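Local coordinates for superoxide dismutase [Fe] (PDB 1B06), which converts superoxide radicals into hydrogen peroxide and molecular oxygen, using one iron ion bound in each subunit, at residues D19-Y24 with N89-A94; P164-V169 with K202-Y207. All blocks are in the same frame, centred on the assembly; numbering follows the deposited sequence.

Contact 1 (D19-Y24 with N89-A94); sequences DALEPY and NNMAPA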
ATOM      1  N   ASP A  19      -3.814 -11.434 -32.720  1.00 24.85           N
ATOM      2  CA  ASP A  19      -2.850 -10.686 -33.517  1.00 24.23           C
ATOM      3  C   ASP A  19      -3.481  -9.451 -34.145  1.00 22.71           C
ATOM      4  O   ASP A  19      -2.878  -8.814 -35.006  1.00 26.66           O
ATOM      5  CB  ASP A  19      -2.258 -11.578 -34.611  1.00 27.24           C
ATOM      6  CG  ASP A  19      -3.287 -12.002 -35.643  1.00 31.60           C
ATOM      7  OD1 ASP A  19      -4.497 -11.804 -35.409  1.00 34.49           O
ATOM      8  OD2 ASP A  19      -2.887 -12.535 -36.697  1.00 36.27           O
ATOM      9  N   ALA A  20      -4.690  -9.110 -33.700  1.00 20.61           N
ATOM     10  CA  ALA A  20      -5.408  -7.955 -34.228  1.00 17.73           C
ATOM     11  C   ALA A  20      -4.841  -6.586 -33.828  1.00 22.37           C
ATOM     12  O   ALA A  20      -5.162  -5.573 -34.455  1.00 16.68           O
ATOM     13  CB  ALA A  20      -6.874  -8.037 -33.827  1.00 16.96           C
ATOM     14  N   LEU A  21      -4.006  -6.544 -32.793  1.00 22.98           N
ATOM     15  CA  LEU A  21      -3.440  -5.273 -32.343  1.00 21.34           C
ATOM     16  C   LEU A  21      -2.029  -5.007 -32.867  1.00 23.40           C
ATOM     17  O   LEU A  21      -1.411  -4.001 -32.519  1.00 22.84           O
ATOM     18  CB  LEU A  21      -3.437  -5.211 -30.814  1.00 13.97           C
ATOM     19  CG  LEU A  21      -4.805  -5.348 -30.146  1.00 21.92           C
ATOM     20  CD1 LEU A  21      -4.654  -5.206 -28.630  1.00 19.89           C
ATOM     21  CD2 LEU A  21      -5.748  -4.289 -30.690  1.00 16.63           C
ATOM     22  N   GLU A  22      -1.515  -5.907 -33.698  1.00 22.82           N
ATOM     23  CA  GLU A  22      -0.181  -5.731 -34.255  1.00 21.88           C
ATOM     24  C   GLU A  22      -0.212  -4.552 -35.217  1.00 18.63           C
ATOM     25  O   GLU A  22      -1.243  -4.283 -35.829  1.00 20.96           O
ATOM     26  CB  GLU A  22       0.251  -6.997 -34.984  1.00 20.65           C
ATOM     27  CG  GLU A  22       1.515  -7.601 -34.424  1.00 31.23           C
ATOM     28  CD  GLU A  22       1.442  -9.104 -34.337  1.00 33.29           C
ATOM     29  OE1 GLU A  22       0.575  -9.684 -35.016  1.00 41.00           O
ATOM     30  OE2 GLU A  22       2.248  -9.704 -33.594  1.00 38.39           O
ATOM     31  N   PRO A  23       0.922  -3.848 -35.393  1.00 17.28           N
ATOM     32  CA  PRO A  23       2.240  -4.045 -34.785  1.00 16.90           C
ATOM     33  C   PRO A  23       2.443  -3.382 -33.423  1.00 13.93           C
ATOM     34  O   PRO A  23       3.518  -3.481 -32.842  1.00 16.64           O
ATOM     35  CB  PRO A  23       3.180  -3.444 -35.816  1.00 14.75           C
ATOM     36  CG  PRO A  23       2.393  -2.273 -36.347  1.00  8.69           C
ATOM     37  CD  PRO A  23       0.928  -2.687 -36.302  1.00 13.29           C
ATOM     38  N   TYR A  24       1.420  -2.704 -32.917  1.00 14.26           N
ATOM     39  CA  TYR A  24       1.533  -2.005 -31.639  1.00 12.03           C
ATOM     40  C   TYR A  24       1.731  -2.925 -30.441  1.00 13.62           C
ATOM     41  O   TYR A  24       2.518  -2.624 -29.543  1.00 15.71           O
ATOM     42  CB  TYR A  24       0.318  -1.103 -31.465  1.00 13.15           C
ATOM     43  CG  TYR A  24       0.068  -0.306 -32.725  1.00 19.30           C
ATOM     44  CD1 TYR A  24       0.987   0.649 -33.153  1.00 17.23           C
ATOM     45  CD2 TYR A  24      -1.045  -0.557 -33.529  1.00 21.08           C
ATOM     46  CE1 TYR A  24       0.810   1.331 -34.352  1.00 19.03           C
ATOM     47  CE2 TYR A  24      -1.229   0.118 -34.729  1.00 18.31           C
ATOM     48  CZ  TYR A  24      -0.296   1.060 -35.134  1.00 20.10           C
ATOM     49  OH  TYR A  24      -0.468   1.734 -36.318  1.00 19.48           O
ATOM     50  N   ASN A  89     -11.713  -4.523 -24.191  1.00 14.76           N
ATOM     51  CA  ASN A  89     -12.770  -3.811 -24.895  1.00 13.84           C
ATOM     52  C   ASN A  89     -12.430  -2.351 -25.156  1.00 15.98           C
ATOM     53  O   ASN A  89     -13.016  -1.716 -26.037  1.00 16.74           O
ATOM     54  CB  ASN A  89     -14.069  -3.887 -24.097  1.00 17.76           C
ATOM     55  CG  ASN A  89     -14.712  -5.250 -24.176  1.00 21.91           C
ATOM     56  OD1 ASN A  89     -14.990  -5.750 -25.260  1.00 28.58           O
ATOM     57  ND2 ASN A  89     -14.951  -5.862 -23.027  1.00 30.45           N
ATOM     58  N   ASN A  90     -11.481  -1.825 -24.390  1.00 13.39           N
ATOM     59  CA  ASN A  90     -11.071  -0.433 -24.519  1.00 11.90           C
ATOM     60  C   ASN A  90     -10.050  -0.238 -25.636  1.00 14.76           C
ATOM     61  O   ASN A  90      -9.547   0.866 -25.840  1.00 11.89           O
ATOM     62  CB  ASN A  90     -10.492   0.056 -23.190  1.00 13.12           C
ATOM     63  CG  ASN A  90     -10.700   1.547 -22.967  1.00 18.81           C
ATOM     64  OD1 ASN A  90     -11.812   2.069 -23.096  1.00 20.57           O
ATOM     65  ND2 ASN A  90      -9.622   2.239 -22.623  1.00 13.24           N
ATOM     66  N   MET A  91      -9.747  -1.322 -26.344  1.00 13.42           N
ATOM     67  CA  MET A  91      -8.809  -1.296 -27.466  1.00 16.83           C
ATOM     68  C   MET A  91      -9.518  -1.854 -28.707  1.00 17.23           C
ATOM     69  O   MET A  91     -10.537  -2.536 -28.593  1.00 16.55           O
ATOM     70  CB  MET A  91      -7.570  -2.139 -27.144  1.00 16.09           C
ATOM     71  CG  MET A  91      -6.693  -1.557 -26.045  1.00 17.88           C
ATOM     72  SD  MET A  91      -5.084  -2.349 -25.884  1.00 17.79           S
ATOM     73  CE  MET A  91      -5.573  -4.057 -25.421  1.00 14.61           C
ATOM     74  N   ALA A  92      -8.989  -1.558 -29.889  1.00 19.42           N
ATOM     75  CA  ALA A  92      -9.585  -2.038 -31.125  1.00 18.45           C
ATOM     76  C   ALA A  92      -8.506  -2.163 -32.184  1.00 24.47           C
ATOM     77  O   ALA A  92      -7.511  -1.443 -32.146  1.00 28.66           O
ATOM     78  CB  ALA A  92     -10.666  -1.074 -31.589  1.00 15.62           C
ATOM     79  N   PRO A  93      -8.679  -3.094 -33.137  1.00 28.90           N
ATOM     80  CA  PRO A  93      -7.697  -3.295 -34.210  1.00 32.38           C
ATOM     81  C   PRO A  93      -7.273  -1.992 -34.882  1.00 37.27           C
ATOM     82  O   PRO A  93      -8.075  -1.069 -35.040  1.00 33.63           O
ATOM     83  CB  PRO A  93      -8.412  -4.237 -35.174  1.00 27.21           C
ATOM     84  CG  PRO A  93      -9.349  -5.003 -34.299  1.00 29.42           C
ATOM     85  CD  PRO A  93      -9.809  -4.033 -33.247  1.00 28.03           C
ATOM     86  N   ALA A  94      -6.001  -1.936 -35.268  1.00 48.14           N
ATOM     87  CA  ALA A  94      -5.397  -0.775 -35.919  1.00 57.71           C
ATOM     88  C   ALA A  94      -6.362   0.210 -36.579  1.00 61.74           C
ATOM     89  O   ALA A  94      -6.431   1.381 -36.195  1.00 65.00           O
ATOM     90  CB  ALA A  94      -4.374  -1.252 -36.941  1.00 63.54           C
TER

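Contact 2 (P164-V169 with K202-Y207); sequences PVILIV and KRLQKY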
ATOM      1  N   PRO A 164     -16.861   5.002 -12.491  1.00 16.09           N
ATOM      2  CA  PRO A 164     -16.694   4.157 -13.680  1.00 16.47           C
ATOM      3  C   PRO A 164     -15.425   4.487 -14.458  1.00 16.05           C
ATOM      4  O   PRO A 164     -14.986   5.639 -14.508  1.00 15.99           O
ATOM      5  CB  PRO A 164     -17.945   4.448 -14.505  1.00 12.80           C
ATOM      6  CG  PRO A 164     -18.296   5.848 -14.138  1.00 13.03           C
ATOM      7  CD  PRO A 164     -17.921   6.009 -12.683  1.00 16.37           C
ATOM      8  N   VAL A 165     -14.844   3.461 -15.064  1.00 15.71           N
ATOM      9  CA  VAL A 165     -13.631   3.609 -15.848  1.00 16.37           C
ATOM     10  C   VAL A 165     -14.019   3.955 -17.283  1.00 16.34           C
ATOM     11  O   VAL A 165     -14.846   3.276 -17.880  1.00 18.94           O
ATOM     12  CB  VAL A 165     -12.828   2.298 -15.836  1.00 16.06           C
ATOM     13  CG1 VAL A 165     -11.611   2.422 -16.733  1.00 17.95           C
ATOM     14  CG2 VAL A 165     -12.416   1.960 -14.411  1.00 14.50           C
ATOM     15  N   ILE A 166     -13.426   5.013 -17.828  1.00 20.38           N
ATOM     16  CA  ILE A 166     -13.717   5.440 -19.198  1.00 14.29           C
ATOM     17  C   ILE A 166     -12.584   5.047 -20.152  1.00 19.15           C
ATOM     18  O   ILE A 166     -12.829   4.614 -21.281  1.00 16.62           O
ATOM     19  CB  ILE A 166     -13.909   6.977 -19.281  1.00 16.40           C
ATOM     20  CG1 ILE A 166     -15.084   7.415 -18.406  1.00 13.43           C
ATOM     21  CG2 ILE A 166     -14.150   7.400 -20.724  1.00 11.60           C
ATOM     22  CD1 ILE A 166     -16.403   6.751 -18.771  1.00 16.05           C
ATOM     23  N   LEU A 167     -11.348   5.207 -19.683  1.00 16.92           N
ATOM     24  CA  LEU A 167     -10.148   4.892 -20.457  1.00 15.47           C
ATOM     25  C   LEU A 167      -9.147   4.202 -19.534  1.00 15.66           C
ATOM     26  O   LEU A 167      -9.042   4.549 -18.361  1.00 16.98           O
ATOM     27  CB  LEU A 167      -9.541   6.184 -21.022  1.00 15.12           C
ATOM     28  CG  LEU A 167      -8.363   6.064 -21.997  1.00 17.63           C
ATOM     29  CD1 LEU A 167      -8.824   5.427 -23.295  1.00 17.63           C
ATOM     30  CD2 LEU A 167      -7.782   7.449 -22.266  1.00 16.29           C
ATOM     31  N   ILE A 168      -8.403   3.233 -20.055  1.00 15.07           N
ATOM     32  CA  ILE A 168      -7.452   2.519 -19.214  1.00 12.89           C
ATOM     33  C   ILE A 168      -6.273   1.894 -19.953  1.00 13.00           C
ATOM     34  O   ILE A 168      -6.417   1.392 -21.067  1.00 15.81           O
ATOM     35  CB  ILE A 168      -8.175   1.402 -18.435  1.00 16.13           C
ATOM     36  CG1 ILE A 168      -7.214   0.728 -17.455  1.00 20.55           C
ATOM     37  CG2 ILE A 168      -8.752   0.390 -19.411  1.00 14.04           C
ATOM     38  CD1 ILE A 168      -7.914  -0.006 -16.334  1.00 23.39           C
ATOM     39  N   VAL A 169      -5.105   1.924 -19.317  1.00 12.22           N
ATOM     40  CA  VAL A 169      -3.893   1.335 -19.883  1.00 12.60           C
ATOM     41  C   VAL A 169      -3.238   0.444 -18.849  1.00 11.40           C
ATOM     42  O   VAL A 169      -2.989   0.878 -17.722  1.00 10.70           O
ATOM     43  CB  VAL A 169      -2.816   2.372 -20.247  1.00 13.95           C
ATOM     44  CG1 VAL A 169      -2.103   1.927 -21.497  1.00 12.66           C
ATOM     45  CG2 VAL A 169      -3.414   3.739 -20.394  1.00 21.26           C
ATOM     46  N   LYS A 202     -19.082   5.119 -25.222  1.00 17.83           N
ATOM     47  CA  LYS A 202     -20.222   4.318 -24.785  1.00 22.06           C
ATOM     48  C   LYS A 202     -20.284   4.245 -23.266  1.00 21.74           C
ATOM     49  O   LYS A 202     -21.356   4.327 -22.674  1.00 23.61           O
ATOM     50  CB  LYS A 202     -20.119   2.901 -25.344  1.00 30.93           C
ATOM     51  CG  LYS A 202     -21.149   2.576 -26.408  1.00 37.50           C
ATOM     52  CD  LYS A 202     -20.683   1.431 -27.294  1.00 47.36           C
ATOM     53  CE  LYS A 202     -21.133   1.624 -28.735  1.00 53.73           C
ATOM     54  NZ  LYS A 202     -20.127   1.104 -29.706  1.00 58.95           N
ATOM     55  N   ARG A 203     -19.125   4.084 -22.637  1.00 22.23           N
ATOM     56  CA  ARG A 203     -19.057   4.002 -21.186  1.00 21.44           C
ATOM     57  C   ARG A 203     -19.501   5.320 -20.562  1.00 20.63           C
ATOM     58  O   ARG A 203     -20.255   5.328 -19.592  1.00 22.73           O
ATOM     59  CB  ARG A 203     -17.630   3.650 -20.753  1.00 20.32           C
ATOM     60  CG  ARG A 203     -17.130   2.355 -21.374  1.00 21.33           C
ATOM     61  CD  ARG A 203     -15.884   1.816 -20.699  1.00 21.76           C
ATOM     62  NE  ARG A 203     -16.163   0.543 -20.043  1.00 32.72           N
ATOM     63  CZ  ARG A 203     -15.875  -0.647 -20.556  1.00 32.59           C
ATOM     64  NH1 ARG A 203     -15.291  -0.743 -21.741  1.00 39.94           N
ATOM     65  NH2 ARG A 203     -16.180  -1.746 -19.885  1.00 36.64           N
ATOM     66  N   LEU A 204     -19.049   6.434 -21.131  1.00 20.36           N
ATOM     67  CA  LEU A 204     -19.417   7.752 -20.615  1.00 20.20           C
ATOM     68  C   LEU A 204     -20.915   8.009 -20.734  1.00 20.22           C
ATOM     69  O   LEU A 204     -21.548   8.470 -19.785  1.00 20.07           O
ATOM     70  CB  LEU A 204     -18.658   8.856 -21.359  1.00 18.39           C
ATOM     71  CG  LEU A 204     -18.975  10.290 -20.919  1.00 18.73           C
ATOM     72  CD1 LEU A 204     -18.467  10.524 -19.504  1.00 13.60           C
ATOM     73  CD2 LEU A 204     -18.337  11.267 -21.882  1.00 15.22           C
ATOM     74  N   GLN A 205     -21.477   7.707 -21.904  1.00 23.23           N
ATOM     75  CA  GLN A 205     -22.903   7.912 -22.150  1.00 25.93           C
ATOM     76  C   GLN A 205     -23.769   7.198 -21.120  1.00 26.88           C
ATOM     77  O   GLN A 205     -24.882   7.632 -20.824  1.00 31.96           O
ATOM     78  CB  GLN A 205     -23.278   7.433 -23.558  1.00 22.89           C
ATOM     79  CG  GLN A 205     -22.886   8.400 -24.674  1.00 22.27           C
ATOM     80  CD  GLN A 205     -23.594   9.746 -24.574  1.00 20.74           C
ATOM     81  OE1 GLN A 205     -24.692   9.843 -24.032  1.00 23.48           O
ATOM     82  NE2 GLN A 205     -22.963  10.790 -25.099  1.00 16.91           N
ATOM     83  N   LYS A 206     -23.247   6.106 -20.573  1.00 31.22           N
ATOM     84  CA  LYS A 206     -23.955   5.318 -19.572  1.00 32.44           C
ATOM     85  C   LYS A 206     -24.187   6.076 -18.263  1.00 32.28           C
ATOM     86  O   LYS A 206     -25.124   5.771 -17.527  1.00 35.77           O
ATOM     87  CB  LYS A 206     -23.167   4.044 -19.270  1.00 38.09           C
ATOM     88  CG  LYS A 206     -23.915   2.762 -19.555  1.00 46.56           C
ATOM     89  CD  LYS A 206     -22.977   1.565 -19.502  1.00 56.88           C
ATOM     90  CE  LYS A 206     -22.251   1.365 -20.832  1.00 61.70           C
ATOM     91  NZ  LYS A 206     -21.286   0.219 -20.812  1.00 61.58           N
ATOM     92  N   TYR A 207     -23.346   7.065 -17.973  1.00 30.25           N
ATOM     93  CA  TYR A 207     -23.467   7.817 -16.726  1.00 30.68           C
ATOM     94  C   TYR A 207     -23.794   9.293 -16.870  1.00 34.18           C
ATOM     95  O   TYR A 207     -23.958   9.995 -15.873  1.00 36.91           O
ATOM     96  CB  TYR A 207     -22.183   7.656 -15.913  1.00 30.66           C
ATOM     97  CG  TYR A 207     -21.777   6.215 -15.781  1.00 31.24           C
ATOM     98  CD1 TYR A 207     -21.076   5.577 -16.800  1.00 28.13           C
ATOM     99  CD2 TYR A 207     -22.154   5.464 -14.669  1.00 34.53           C
ATOM    100  CE1 TYR A 207     -20.767   4.230 -16.721  1.00 30.15           C
ATOM    101  CE2 TYR A 207     -21.848   4.110 -14.578  1.00 35.29           C
ATOM    102  CZ  TYR A 207     -21.157   3.500 -15.610  1.00 36.09           C
ATOM    103  OH  TYR A 207     -20.860   2.158 -15.541  1.00 40.71           O
TER
HETATM  104  O   HOH W   1     -16.322   1.163 -17.620  1.00 20.28           O

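Contact 1 (D19-Y24 with N89-A94)
Leu21 meets the 89-94 segment with both of its methyl branches. Leu21 CD1 lies 3.5 Å from the terminal methyl CE of Met91, and the two side chains cross at about a right angle, so they touch near their ends rather than along their lengths. The other branch reaches the backbone: Leu21 CD2 is 3.7 Å from the carbonyl oxygen of Ala92. Met91 leaves its backbone facing the 19-24 segment, and the bend at its last torsion (chi3 -63°) turns CE back to Leu21, with SD a little farther from the same methyl.

Beside this pair the contact is made by small groups. CB of Ala20 rests 3.9 Å from CG of Pro93, while the carbonyl oxygen of Ala20 receives a CA-H...O contact from Pro93 CA at 3.4 Å, with an angle of 133° at the hydrogen. At the far end Ala94 brings its CB to the edge of the Tyr24 ring, near the ring plane and 4.1 Å from CE2. Pro23 CD lies over one face of that ring, displaced toward its rim.

A type I turn from Asp19 to Glu22 carries Ala20 and Leu21 at its two central positions, and a cis peptide bond precedes Pro23. Farther out, Leu21 also packs on Ile30 of helix 27-57, Glu22 OE2 is hydrogen-bonded to Lys27 N, and Tyr24 O to the hydroxyl of Tyr180. The Met91 side chain touches Tyr16 and is about 9 Å from the iron, outside the ligand shell.

No conventional hydrogen bond spans the two loops, which precede helix 27-57 and follow helix 67-89 of the alpha-hairpin domain; van der Waals contact of methyl, proline and ring-edge groups and one C-H...O approach hold them together.

Contact 2 (P164-V169 with K202-Y207)
The two backbones come nearest at Ile166 and Arg203, whose CA atoms are 5.9 Å apart, where a bulged strand, outermost in the sheet of this chain, passes the C-terminal part of helix 197-205. Pro164 sets its CB-CG edge on one face of the Tyr207 ring, its own ring tilted away: Pro164 CG sits 3.7 Å from the Tyr207 ring centroid and only 3° off the normal, a CH-pi contact, while CB is 3.5 Å from Tyr207 CZ. With an alanine here instead of Tyr207, the CB-CG edge of Pro164 would probably lose the aromatic face it rests on, and a gap would open between the two segments.

Ile166 directs CD1 at the helix backbone, 3.6 Å from Leu204 N, with CB of Leu204 and CB of Arg203 nearby. Arg203 crosses the 164-166 backbone and brings CD to 3.3 Å from Val165 O. Its NE reaches the same carbonyl through water 1, which accepts from NE and donates to Val165 O at 2.6 Å. The bend at chi3 (115°) turns the guanidinium off the line of the chain, and NH1 forms a salt bridge with Asp199, one helical turn earlier.

Ile166 and Leu167 both face Leu138, a classic beta bulge in strand 165-170, which pairs with strand 134-140. Leu204 also packs on Tyr140 and, with Ile166, on Leu105 of helix 103-113, while Val165 N is hydrogen-bonded to Glu162 OE2 of the second subunit.

From the N terminus, contact 1 joins the loop before helix 27-57 to the one after helix 67-89, closing the long helical hairpin between them. The chain then passes through helices 103-113 and 116-129 and the first two sheet strands before contact 2 opens at the third strand, 165-170, and closes on the last helix. The two loops are thus in series, neither nested nor crossed, with centres about 19 Å apart. They meet in space through Asn90, which packs against Ile168 and Leu167, and through Asn89 beside Arg203. The end of the alpha-hairpin domain is thereby tied to the alpha/beta C-terminal part, the two halves that jointly supply the iron ligands.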